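PDB 5C3O: thymine dioxygenase from Neurospora crassa, which is probably an iron- and 2-oxoglutarate-dependent dioxygenase that oxidises the methyl group of thymine. Local coordinates for residues Ala256-Ala261 and Ile268-His273; Gln157-His162 and Phe183-Asp188; Phe47-Asn52 and Thr246-Thr251. All blocks are in the same frame, centred on the assembly; numbering follows the deposited sequence.

Contact 1: Ala256-Ala261 and Ile268-His273; sequences AGDLLA and IKSTVH. With CA (calcium ion), chain H.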
loop_
_atom_site.group_PDB
_atom_site.type_symbol
_atom_site.label_atom_id
_atom_site.label_comp_id
_atom_site.label_asym_id
_atom_site.label_seq_id
_atom_site.Cartn_x
_atom_site.Cartn_y
_atom_site.Cartn_z
ATOM N N ALA A 256 -2.198 2.597 8.948
ATOM C CA ALA A 256 -1.948 3.990 9.258
ATOM C C ALA A 256 -0.473 4.182 9.592
ATOM O O ALA A 256 0.150 3.311 10.194
ATOM C CB ALA A 256 -2.821 4.432 10.424
ATOM N N GLY A 257 0.073 5.324 9.185
ATOM C CA GLY A 257 1.426 5.714 9.551
ATOM C C GLY A 257 1.436 6.805 10.608
ATOM O O GLY A 257 0.376 7.272 11.065
ATOM N N ASP A 258 2.644 7.220 10.984
ATOM C CA ASP A 258 2.844 8.152 12.093
ATOM C C ASP A 258 2.151 9.494 11.879
ATOM O O ASP A 258 1.672 10.105 12.835
ATOM C CB ASP A 258 4.340 8.385 12.331
ATOM C CG ASP A 258 5.075 7.122 12.761
ATOM O OD1 ASP A 258 4.432 6.120 13.152
ATOM O OD2 ASP A 258 6.316 7.135 12.706
ATOM N N LEU A 259 2.095 9.952 10.633
ATOM C CA LEU A 259 1.456 11.229 10.319
ATOM C C LEU A 259 -0.057 11.208 10.609
ATOM O O LEU A 259 -0.630 12.220 11.034
ATOM C CB LEU A 259 1.708 11.589 8.858
ATOM C CG LEU A 259 1.316 12.992 8.390
ATOM C CD1 LEU A 259 2.114 14.067 9.122
ATOM C CD2 LEU A 259 1.534 13.105 6.887
ATOM N N LEU A 260 -0.696 10.062 10.382
ATOM C CA LEU A 260 -2.124 9.913 10.668
ATOM C C LEU A 260 -2.338 9.862 12.177
ATOM O O LEU A 260 -3.251 10.494 12.697
ATOM C CB LEU A 260 -2.697 8.641 10.036
ATOM C CG LEU A 260 -4.108 8.700 9.445
ATOM C CD1 LEU A 260 -4.657 7.288 9.265
ATOM C CD2 LEU A 260 -5.084 9.560 10.234
ATOM N N ALA A 261 -1.507 9.085 12.864
ATOM C CA ALA A 261 -1.522 9.052 14.327
ATOM C C ALA A 261 -1.385 10.468 14.890
ATOM O O ALA A 261 -2.141 10.859 15.770
ATOM C CB ALA A 261 -0.415 8.154 14.855
ATOM N N ILE A 268 -5.522 7.164 16.501
ATOM C CA ILE A 268 -5.268 6.122 15.504
ATOM C C ILE A 268 -3.840 5.603 15.683
ATOM O O ILE A 268 -2.909 6.387 15.837
ATOM C CB ILE A 268 -5.499 6.656 14.069
ATOM C CG1 ILE A 268 -7.001 6.812 13.815
ATOM C CG2 ILE A 268 -4.882 5.730 13.027
ATOM C CD1 ILE A 268 -7.346 7.773 12.697
ATOM N N LYS A 269 -3.680 4.284 15.655
ATOM C CA LYS A 269 -2.382 3.658 15.871
ATOM C C LYS A 269 -1.570 3.527 14.586
ATOM O O LYS A 269 -2.088 3.099 13.548
ATOM C CB LYS A 269 -2.555 2.263 16.464
ATOM C CG LYS A 269 -3.380 2.236 17.733
ATOM C CD LYS A 269 -3.175 0.937 18.492
ATOM C CE LYS A 269 -3.976 0.920 19.784
ATOM N NZ LYS A 269 -4.092 -0.463 20.317
ATOM N N SER A 270 -0.300 3.906 14.682
ATOM C CA SER A 270 0.713 3.545 13.709
ATOM C C SER A 270 1.432 2.338 14.302
ATOM O O SER A 270 2.291 2.484 15.169
ATOM C CB SER A 270 1.679 4.710 13.483
ATOM O OG SER A 270 2.589 4.425 12.437
ATOM N N THR A 271 1.048 1.149 13.847
ATOM C CA THR A 271 1.452 -0.111 14.467
ATOM C C THR A 271 2.772 -0.650 13.904
ATOM O O THR A 271 3.006 -0.628 12.692
ATOM C CB THR A 271 0.345 -1.169 14.294
ATOM O OG1 THR A 271 -0.867 -0.694 14.895
ATOM C CG2 THR A 271 0.733 -2.491 14.944
ATOM N N VAL A 272 3.621 -1.142 14.804
ATOM C CA VAL A 272 4.913 -1.723 14.445
ATOM C C VAL A 272 4.691 -2.993 13.626
ATOM O O VAL A 272 3.819 -3.802 13.941
ATOM C CB VAL A 272 5.752 -2.056 15.701
ATOM C CG1 VAL A 272 7.036 -2.793 15.332
ATOM C CG2 VAL A 272 6.075 -0.786 16.482
ATOM N N HIS A 273 5.471 -3.150 12.566
ATOM C CA HIS A 273 5.367 -4.322 11.704
ATOM C C HIS A 273 6.698 -4.566 10.989
ATOM O O HIS A 273 7.622 -3.762 11.102
ATOM C CB HIS A 273 4.231 -4.128 10.692
ATOM C CG HIS A 273 4.443 -2.979 9.763
ATOM N ND1 HIS A 273 4.308 -1.666 10.159
ATOM C CD2 HIS A 273 4.782 -2.945 8.455
ATOM C CE1 HIS A 273 4.558 -0.871 9.134
ATOM N NE2 HIS A 273 4.854 -1.623 8.089
HETATM CA CA CA H . 5.997 -0.594 6.498
HETATM O O HOH W 1 -0.336 1.001 11.339
HETATM O O HOH W 2 6.156 -2.693 5.472
HETATM O O HOH W 3 3.945 -1.299 5.363
#
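Ser270 and Asp258 make the direct polar link between the start of helix 258-263 and the extended, irregular chain after it. With OG anti to the backbone N (chi1 -174°), the Ser270 hydroxyl donates to Asp258 OD1 at 2.6 Å. It arrives on the anti side of the carboxylate, 30° out of its plane. OD1 is gripped a second time by Thr217 OG1. Gly257 occupies the N-cap position, so the bond is made at the first turn of the helix.

Water supplies a second polar bridge: it lies 2.6 Å from Ala256 O and accepts from Thr271 N at 2.9 Å. A CA-H...O contact adds to it, from Ser270 CA to Ala256 O at 3.6 Å.

Apolar packing centres on Ile268, whose two branches divide the work. CG2 lies 3.6 Å from Ala256 CB, and CD1 meets Leu260 CD2 at 3.8 Å.

Metal binding closes the segment: His273 NE2 holds the calcium ion at 2.2 Å, completing with His216 and Asp218 the two-histidine, one-aspartate triad of this family. The other ring nitrogen, ND1, donates to Thr271 O at 3.0 Å within the ring plane, which should fix the rotation of the imidazole.

Ile268 also packs on Leu39 and Phe42 of helix 28-44 and on Met173 of helix 147-173, whereas His273 leads into the small sheet and touches Leu233 of strand 233-236.

Contact 2: Gln157-His162 and Phe183-Asp188; sequences QCKALH and FVDVGD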
loop_
_atom_site.group_PDB
_atom_site.type_symbol
_atom_site.label_atom_id
_atom_site.label_comp_id
_atom_site.label_asym_id
_atom_site.label_seq_id
_atom_site.Cartn_x
_atom_site.Cartn_y
_atom_site.Cartn_z
ATOM N N GLN A 157 -5.055 5.403 -9.842
ATOM C CA GLN A 157 -6.108 4.610 -9.191
ATOM C C GLN A 157 -5.820 4.379 -7.713
ATOM O O GLN A 157 -6.746 4.386 -6.894
ATOM C CB GLN A 157 -6.348 3.286 -9.928
ATOM C CG GLN A 157 -6.900 3.515 -11.329
ATOM C CD GLN A 157 -7.373 2.250 -12.023
ATOM O OE1 GLN A 157 -7.831 1.303 -11.383
ATOM N NE2 GLN A 157 -7.295 2.246 -13.349
ATOM N N CYS A 158 -4.544 4.179 -7.381
ATOM C CA CYS A 158 -4.102 4.093 -5.992
ATOM C C CYS A 158 -4.330 5.428 -5.271
ATOM O O CYS A 158 -4.773 5.462 -4.131
ATOM C CB CYS A 158 -2.621 3.698 -5.908
ATOM S SG CYS A 158 -2.300 1.946 -6.230
ATOM N N LYS A 159 -4.039 6.521 -5.953
ATOM C CA LYS A 159 -4.308 7.844 -5.432
ATOM C C LYS A 159 -5.799 8.046 -5.126
ATOM O O LYS A 159 -6.148 8.518 -4.039
ATOM C CB LYS A 159 -3.828 8.900 -6.411
ATOM C CG LYS A 159 -4.054 10.322 -5.929
ATOM C CD LYS A 159 -3.311 11.300 -6.816
ATOM C CE LYS A 159 -4.095 12.583 -7.014
ATOM N NZ LYS A 159 -4.008 13.473 -5.830
ATOM N N ALA A 160 -6.669 7.690 -6.070
ATOM C CA ALA A 160 -8.114 7.765 -5.830
ATOM C C ALA A 160 -8.525 6.920 -4.622
ATOM O O ALA A 160 -9.337 7.353 -3.800
ATOM C CB ALA A 160 -8.890 7.340 -7.065
ATOM N N LEU A 161 -7.952 5.726 -4.499
ATOM C CA LEU A 161 -8.248 4.869 -3.358
ATOM C C LEU A 161 -7.772 5.492 -2.031
ATOM O O LEU A 161 -8.468 5.411 -1.011
ATOM C CB LEU A 161 -7.641 3.483 -3.551
ATOM C CG LEU A 161 -7.919 2.524 -2.394
ATOM C CD1 LEU A 161 -9.416 2.382 -2.166
ATOM C CD2 LEU A 161 -7.270 1.173 -2.653
ATOM N N HIS A 162 -6.595 6.111 -2.050
ATOM C CA HIS A 162 -6.091 6.859 -0.890
ATOM C C HIS A 162 -7.076 7.950 -0.460
ATOM O O HIS A 162 -7.448 8.029 0.707
ATOM C CB HIS A 162 -4.713 7.453 -1.204
ATOM C CG HIS A 162 -4.161 8.317 -0.118
ATOM N ND1 HIS A 162 -4.320 8.030 1.219
ATOM C CD2 HIS A 162 -3.427 9.452 -0.171
ATOM C CE1 HIS A 162 -3.724 8.959 1.943
ATOM N NE2 HIS A 162 -3.178 9.836 1.123
ATOM N N PHE A 183 -5.065 17.792 1.307
ATOM C CA PHE A 183 -3.717 17.286 1.617
ATOM C C PHE A 183 -3.336 16.078 0.789
ATOM O O PHE A 183 -2.164 15.872 0.502
ATOM C CB PHE A 183 -3.583 16.939 3.102
ATOM C CG PHE A 183 -4.283 17.907 3.983
ATOM C CD1 PHE A 183 -4.053 19.269 3.829
ATOM C CD2 PHE A 183 -5.213 17.481 4.917
ATOM C CE1 PHE A 183 -4.716 20.185 4.602
ATOM C CE2 PHE A 183 -5.881 18.402 5.703
ATOM C CZ PHE A 183 -5.630 19.754 5.540
ATOM N N VAL A 184 -4.324 15.268 0.441
ATOM C CA VAL A 184 -4.074 14.085 -0.359
ATOM C C VAL A 184 -4.192 14.384 -1.853
ATOM O O VAL A 184 -3.670 13.633 -2.665
ATOM C CB VAL A 184 -4.984 12.906 0.068
ATOM C CG1 VAL A 184 -4.739 12.580 1.532
ATOM C CG2 VAL A 184 -6.459 13.211 -0.164
ATOM N N ASP A 185 -4.846 15.486 -2.213
ATOM C CA ASP A 185 -5.019 15.844 -3.623
ATOM C C ASP A 185 -3.717 16.292 -4.291
ATOM O O ASP A 185 -3.599 16.234 -5.513
ATOM C CB ASP A 185 -6.087 16.930 -3.810
ATOM C CG ASP A 185 -6.585 17.008 -5.246
ATOM O OD1 ASP A 185 -7.288 16.065 -5.677
ATOM O OD2 ASP A 185 -6.264 17.998 -5.944
ATOM N N VAL A 186 -2.743 16.742 -3.503
ATOM C CA VAL A 186 -1.433 17.077 -4.058
ATOM C C VAL A 186 -0.823 15.849 -4.757
ATOM O O VAL A 186 -0.042 15.987 -5.701
ATOM C CB VAL A 186 -0.455 17.646 -2.993
ATOM C CG1 VAL A 186 -0.998 18.946 -2.411
ATOM C CG2 VAL A 186 -0.175 16.636 -1.888
ATOM N N GLY A 187 -1.194 14.658 -4.283
ATOM C CA GLY A 187 -0.785 13.398 -4.907
ATOM C C GLY A 187 0.649 13.042 -4.577
ATOM O O GLY A 187 1.331 12.396 -5.369
ATOM N N ASP A 188 1.083 13.443 -3.383
ATOM C CA ASP A 188 2.487 13.398 -2.976
ATOM C C ASP A 188 2.873 11.994 -2.503
ATOM O O ASP A 188 3.362 11.799 -1.391
ATOM C CB ASP A 188 2.723 14.435 -1.872
ATOM C CG ASP A 188 4.184 14.691 -1.613
ATOM O OD1 ASP A 188 4.954 14.767 -2.596
ATOM O OD2 ASP A 188 4.561 14.831 -0.427
#
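Lys159 and His162, one helical turn apart, both face residues 183-188, and the close packing lies at their ends. The His162 ring meets Val184 obliquely, with NE2 only 3.2 Å from CG1, a tight approach between two buried side chains. CG of His162 is anti to the backbone N (chi1 176°), which sends the ring out from the helix onto that methyl. Lys159 leaves its helix the same way but bends at its last two torsions, turning NZ onto main-chain oxygens. NZ donates to Asp185 O at 2.8 Å, from above the carbonyl plane, and more weakly to Val184 O at 3.2 Å. The ammonium also sits 3.4 Å from CA of Gly187, whose positive phi (77°) turns the chain after the helix.

The solvent side is looser. Exposed Asp185 keeps OD1 4.2 Å from Lys159 NZ, beyond a salt bridge, so its charge probably adds no more than a diffuse attraction. An alanine in place of Lys159 would be likely to leave the carbonyls of Val184 and Asp185 without this donor and open a gap beside Gly187.

The contact thus joins the long helix 147-173 to the short helix 181-185. Lys159 also touches Tyr293 and His162 touches Cys295, both on strand 288-295, while Val184 leans back on Ile163 and Met166.

Contact 3: Phe47-Asn52 and Thr246-Thr251; sequences FIYLKN and TPIENT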
loop_
_atom_site.group_PDB
_atom_site.type_symbol
_atom_site.label_atom_id
_atom_site.label_comp_id
_atom_site.label_asym_id
_atom_site.label_seq_id
_atom_site.Cartn_x
_atom_site.Cartn_y
_atom_site.Cartn_z
ATOM N N PHE A 47 -4.300 -1.565 11.312
ATOM C CA PHE A 47 -4.248 -2.284 10.042
ATOM C C PHE A 47 -5.650 -2.764 9.711
ATOM O O PHE A 47 -6.386 -3.175 10.611
ATOM C CB PHE A 47 -3.360 -3.528 10.157
ATOM C CG PHE A 47 -1.922 -3.307 9.776
ATOM C CD1 PHE A 47 -1.021 -2.769 10.683
ATOM C CD2 PHE A 47 -1.462 -3.677 8.524
ATOM C CE1 PHE A 47 0.307 -2.579 10.337
ATOM C CE2 PHE A 47 -0.135 -3.491 8.173
ATOM C CZ PHE A 47 0.748 -2.938 9.079
ATOM N N ILE A 48 -6.011 -2.717 8.431
ATOM C CA ILE A 48 -7.229 -3.354 7.924
ATOM C C ILE A 48 -6.933 -4.009 6.578
ATOM O O ILE A 48 -5.940 -3.685 5.925
ATOM C CB ILE A 48 -8.386 -2.343 7.733
ATOM C CG1 ILE A 48 -8.079 -1.380 6.578
ATOM C CG2 ILE A 48 -8.661 -1.585 9.025
ATOM C CD1 ILE A 48 -9.134 -0.326 6.345
ATOM N N TYR A 49 -7.791 -4.940 6.179
ATOM C CA TYR A 49 -7.803 -5.457 4.819
ATOM C C TYR A 49 -9.053 -4.920 4.151
ATOM O O TYR A 49 -10.126 -4.931 4.760
ATOM C CB TYR A 49 -7.901 -6.982 4.804
ATOM C CG TYR A 49 -6.637 -7.764 5.106
ATOM C CD1 TYR A 49 -5.793 -7.412 6.151
ATOM C CD2 TYR A 49 -6.331 -8.913 4.380
ATOM C CE1 TYR A 49 -4.660 -8.157 6.439
ATOM C CE2 TYR A 49 -5.207 -9.668 4.666
ATOM C CZ TYR A 49 -4.375 -9.287 5.695
ATOM O OH TYR A 49 -3.254 -10.033 5.976
ATOM N N LEU A 50 -8.929 -4.475 2.903
ATOM C CA LEU A 50 -10.090 -4.123 2.095
ATOM C C LEU A 50 -10.292 -5.095 0.931
ATOM O O LEU A 50 -9.327 -5.524 0.304
ATOM C CB LEU A 50 -9.948 -2.705 1.542
ATOM C CG LEU A 50 -9.924 -1.551 2.546
ATOM C CD1 LEU A 50 -9.604 -0.242 1.834
ATOM C CD2 LEU A 50 -11.247 -1.454 3.282
ATOM N N LYS A 51 -11.552 -5.422 0.643
ATOM C CA LYS A 51 -11.914 -6.172 -0.557
ATOM C C LYS A 51 -12.922 -5.373 -1.377
ATOM O O LYS A 51 -13.486 -4.382 -0.897
ATOM C CB LYS A 51 -12.488 -7.552 -0.195
ATOM C CG LYS A 51 -13.863 -7.509 0.460
ATOM C CD LYS A 51 -14.126 -8.703 1.368
ATOM C CE LYS A 51 -14.515 -9.956 0.601
ATOM N NZ LYS A 51 -15.943 -9.944 0.185
ATOM N N ASN A 52 -13.148 -5.819 -2.610
ATOM C CA ASN A 52 -14.046 -5.150 -3.545
ATOM C C ASN A 52 -13.717 -3.668 -3.690
ATOM O O ASN A 52 -14.597 -2.802 -3.623
ATOM C CB ASN A 52 -15.513 -5.367 -3.141
ATOM C CG ASN A 52 -15.941 -6.823 -3.258
ATOM O OD1 ASN A 52 -15.285 -7.618 -3.921
ATOM N ND2 ASN A 52 -17.047 -7.173 -2.609
ATOM N N THR A 246 -1.545 -12.937 6.882
ATOM C CA THR A 246 -1.824 -13.937 5.850
ATOM C C THR A 246 -2.431 -13.308 4.588
ATOM O O THR A 246 -3.452 -12.624 4.669
ATOM C CB THR A 246 -2.762 -15.038 6.395
ATOM O OG1 THR A 246 -2.064 -15.811 7.380
ATOM C CG2 THR A 246 -3.240 -15.971 5.285
ATOM N N PRO A 247 -1.793 -13.525 3.423
ATOM C CA PRO A 247 -2.357 -13.041 2.163
ATOM C C PRO A 247 -3.766 -13.560 1.893
ATOM O O PRO A 247 -4.051 -14.733 2.143
ATOM C CB PRO A 247 -1.390 -13.587 1.112
ATOM C CG PRO A 247 -0.092 -13.699 1.823
ATOM C CD PRO A 247 -0.429 -14.058 3.242
ATOM N N ILE A 248 -4.637 -12.677 1.413
ATOM C CA ILE A 248 -5.960 -13.064 0.938
ATOM C C ILE A 248 -6.114 -12.509 -0.474
ATOM O O ILE A 248 -5.706 -11.381 -0.761
ATOM C CB ILE A 248 -7.083 -12.549 1.865
ATOM C CG1 ILE A 248 -6.851 -13.041 3.299
ATOM C CG2 ILE A 248 -8.450 -13.006 1.364
ATOM C CD1 ILE A 248 -7.825 -12.492 4.323
ATOM N N GLU A 249 -6.693 -13.316 -1.353
ATOM C CA GLU A 249 -6.744 -12.994 -2.775
ATOM C C GLU A 249 -7.699 -11.826 -3.047
ATOM O O GLU A 249 -8.769 -11.745 -2.446
ATOM C CB GLU A 249 -7.174 -14.227 -3.576
ATOM C CG GLU A 249 -6.755 -14.184 -5.035
ATOM C CD GLU A 249 -7.325 -15.327 -5.852
ATOM O OE1 GLU A 249 -7.086 -15.340 -7.081
ATOM O OE2 GLU A 249 -8.008 -16.207 -5.275
ATOM N N ASN A 250 -7.292 -10.936 -3.951
ATOM C CA ASN A 250 -8.061 -9.737 -4.312
ATOM C C ASN A 250 -8.348 -8.834 -3.111
ATOM O O ASN A 250 -9.437 -8.279 -2.964
ATOM C CB ASN A 250 -9.352 -10.114 -5.055
ATOM C CG ASN A 250 -9.078 -10.866 -6.348
ATOM O OD1 ASN A 250 -8.142 -10.541 -7.079
ATOM N ND2 ASN A 250 -9.893 -11.874 -6.636
ATOM N N THR A 251 -7.337 -8.689 -2.268
ATOM C CA THR A 251 -7.425 -7.902 -1.059
ATOM C C THR A 251 -6.237 -6.938 -1.043
ATOM O O THR A 251 -5.178 -7.242 -1.585
ATOM C CB THR A 251 -7.442 -8.838 0.175
ATOM O OG1 THR A 251 -8.515 -8.477 1.052
ATOM C CG2 THR A 251 -6.119 -8.835 0.930
HETATM O O HOH W 4 -12.081 -8.166 -3.739
#
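Tyr49 reaches across to residues 246-251 because its CG stands anti to its own carbonyl carbon, beside the backbone N (chi1 -78°), and directs the phenol towards Thr246. Thr251 answers with an unusual first torsion (chi1 -131°), away from any staggered position, which places OG1 near Leu50 O while CG2 lies against the tyrosine ring.

Two hydrogen bonds follow. Tyr49 OH donates to Thr246 O at 2.9 Å; the acceptor lies at the ring edge, near its plane, yet the hydroxyl approaches from 56° out of the carbonyl plane, so it does not meet a lone pair. Thr251 OG1 donates to Leu50 O at 3.2 Å, again from above the carbonyl plane. That oxygen also takes a CA-H...O contact from Thr251 CA, 3.3 Å away, so a single residue approaches it twice.

Between these bonds the ring is padded by aliphatic groups. CG2 of Thr251 is 3.5 Å from CD2 of Tyr49, and CD1 of Ile248 lies 3.9 Å from CE2 of Tyr49, the two side chains crossing at about a right angle.

A type II turn runs from Ile248 to Thr251, with Asn250 in its third position. One water ties the turn to the end of the strand, accepting from Asn52 N and donating to Asn250 O, each at 2.8 Å.

Beyond the turn the chain becomes strand 251-256, which pairs antiparallel with strand 47-51 and bonds Val252 to Leu50. Strand 13-19 borders the other edge of strand 47-51, where Ile15 and Leu17 touch Tyr49. The contact therefore sits where N-terminal strands extend the main sheet of the double-stranded beta-helix.

How the contacts relate
Contacts 1 and 3 meet directly: Phe47, at the start of strand 47-51, packs edge-to-face on the calcium ligand His273, with CZ of Phe47 3.8 Å from CG of His273. Strand 251-256 connects them along the chain, running from the turn of contact 3 to the helix start of contact 1. Tyr49 lies farther off, its side chain about 11 Å from that of His273. Contact 2 touches neither; its nearest atoms are about 7 Å from contact 1 and about 5 Å from contact 3. The His162 side chain is about 11 Å from that of Asp218, and contact 2 lies on helix 147-173, which packs on strands 222-227 and 288-295.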